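Histone deacetylase complex subunit SAP18 (Mus musculus, PDB 4A6Q) enhances transcriptional repression by SIN3-HDAC1 as part of the SIN3-repressing complex and serves as an auxiliary component of the splicing-dependent exon junction complex. Local coordinates at residues A[68-73]-A[87-92]. Numbering follows the deposited sequence.
Sequences ELTSLV and FNFAIV
Thr70 of helix 66-76 packs against Phe87 and Phe89 of strand 86-94. This is the helix-on-sheet core of the ubiquitin-like fold of SAP18. The helix lies across one face of the mixed sheet, and the axes of the two segments come within 10.7 Å at 117°. No hydrogen bond joins the segments; the contact is made by side chains alone, and all five that touch are buried.

Both rings meet one methyl group, Thr70 CG2. It sits over a face of the Phe87 ring in a CH-pi contact, 4.2 Å from the centroid and shifted toward the CG side of the ring. The same methyl meets the edge of the Phe89 ring in its plane, with Phe89 CZ at 3.4 Å. One ring therefore offers its face and the other its rim. The Thr70 hydroxyl takes no part here: OG1 bonds back to Lys67 O in the same helix. With chi1 at 68°, OG1 lies between the backbone N and carbonyl carbon, and CG2 is left to face the strand.

Two further apolar contacts reach the ring edges. Leu69 CB approaches the Phe89 edge at CE2, 4.1 Å away. Leu133 of strand 132-138 touches both Leu69 and Phe89, which ties the helix to the neighbouring strand as well. Val73, one turn after Leu69, runs past Phe87 in the opposite sense. Its CG1, anti to the backbone N, reaches the edge of that ring, 4.2 Å from Phe87 CE2.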
# COMPACT_ATOMS: atom_id res chain seq x y z
N GLU A 68 -9.86 -3.35 3.13
CA GLU A 68 -10.76 -2.56 2.32
C GLU A 68 -10.32 -2.59 0.87
O GLU A 68 -11.12 -2.67 -0.07
CB GLU A 68 -10.77 -1.11 2.84
CG GLU A 68 -11.69 -0.18 2.11
CD GLU A 68 -11.77 1.21 2.75
OE1 GLU A 68 -11.01 1.50 3.70
OE2 GLU A 68 -12.68 1.97 2.32
N LEU A 69 -9.00 -2.46 0.66
CA LEU A 69 -8.49 -2.45 -0.69
C LEU A 69 -8.56 -3.80 -1.37
O LEU A 69 -8.84 -3.88 -2.55
CB LEU A 69 -7.06 -1.88 -0.71
CG LEU A 69 -7.02 -0.43 -0.19
CD1 LEU A 69 -5.57 0.01 -0.02
CD2 LEU A 69 -7.76 0.53 -1.17
N THR A 70 -8.32 -4.88 -0.64
CA THR A 70 -8.41 -6.17 -1.31
C THR A 70 -9.84 -6.50 -1.72
O THR A 70 -10.05 -7.17 -2.71
CB THR A 70 -7.87 -7.34 -0.48
OG1 THR A 70 -8.74 -7.56 0.62
CG2 THR A 70 -6.45 -7.09 -0.01
N SER A 71 -10.82 -6.00 -0.98
CA SER A 71 -12.21 -6.18 -1.38
C SER A 71 -12.48 -5.61 -2.77
O SER A 71 -13.18 -6.23 -3.57
CB SER A 71 -13.16 -5.55 -0.36
OG SER A 71 -14.49 -5.93 -0.64
N LEU A 72 -11.89 -4.45 -3.07
CA LEU A 72 -12.06 -3.86 -4.39
C LEU A 72 -11.33 -4.65 -5.48
O LEU A 72 -11.81 -4.78 -6.61
CB LEU A 72 -11.60 -2.40 -4.39
CG LEU A 72 -12.46 -1.53 -3.45
CD1 LEU A 72 -11.82 -0.17 -3.21
CD2 LEU A 72 -13.84 -1.35 -4.01
N VAL A 73 -10.13 -5.14 -5.16
CA VAL A 73 -9.39 -5.95 -6.11
C VAL A 73 -10.19 -7.21 -6.45
O VAL A 73 -10.26 -7.62 -7.62
CB VAL A 73 -8.00 -6.29 -5.54
CG1 VAL A 73 -7.22 -7.28 -6.45
CG2 VAL A 73 -7.19 -5.02 -5.37
N PHE A 87 -2.42 -11.72 -0.59
CA PHE A 87 -2.17 -10.40 -1.18
C PHE A 87 -1.02 -9.71 -0.48
O PHE A 87 -1.12 -9.38 0.71
CB PHE A 87 -3.43 -9.54 -1.00
CG PHE A 87 -4.65 -10.10 -1.67
CD1 PHE A 87 -5.41 -11.10 -1.05
CD2 PHE A 87 -5.06 -9.61 -2.91
CE1 PHE A 87 -6.56 -11.60 -1.67
CE2 PHE A 87 -6.20 -10.10 -3.53
CZ PHE A 87 -6.95 -11.11 -2.91
N ASN A 88 0.09 -9.49 -1.19
CA ASN A 88 1.25 -8.87 -0.59
C ASN A 88 1.36 -7.44 -1.08
O ASN A 88 1.51 -7.20 -2.27
CB ASN A 88 2.51 -9.63 -1.02
CG ASN A 88 3.73 -9.26 -0.20
OD1 ASN A 88 4.29 -8.18 -0.33
ND2 ASN A 88 4.18 -10.20 0.61
N PHE A 89 1.25 -6.49 -0.16
CA PHE A 89 1.23 -5.05 -0.54
C PHE A 89 2.59 -4.38 -0.38
O PHE A 89 3.29 -4.59 0.63
CB PHE A 89 0.28 -4.28 0.39
CG PHE A 89 -1.18 -4.51 0.15
CD1 PHE A 89 -1.81 -5.68 0.56
CD2 PHE A 89 -1.95 -3.50 -0.45
CE1 PHE A 89 -3.19 -5.86 0.38
CE2 PHE A 89 -3.34 -3.69 -0.62
CZ PHE A 89 -3.93 -4.86 -0.22
N ALA A 90 2.91 -3.50 -1.32
CA ALA A 90 4.10 -2.68 -1.25
C ALA A 90 3.78 -1.28 -1.75
O ALA A 90 2.92 -1.14 -2.61
CB ALA A 90 5.21 -3.27 -2.10
N ILE A 91 4.47 -0.27 -1.23
CA ILE A 91 4.34 1.10 -1.75
C ILE A 91 5.52 1.38 -2.65
O ILE A 91 6.67 1.07 -2.31
CB ILE A 91 4.31 2.09 -0.59
CG1 ILE A 91 3.01 1.95 0.20
CG2 ILE A 91 4.35 3.52 -1.16
CD1 ILE A 91 3.01 2.70 1.58
N VAL A 92 5.22 1.86 -3.85
CA VAL A 92 6.23 2.25 -4.83
C VAL A 92 6.28 3.77 -4.84
O VAL A 92 5.26 4.42 -5.07
CB VAL A 92 5.84 1.71 -6.24
CG1 VAL A 92 6.87 2.18 -7.30
CG2 VAL A 92 5.72 0.16 -6.20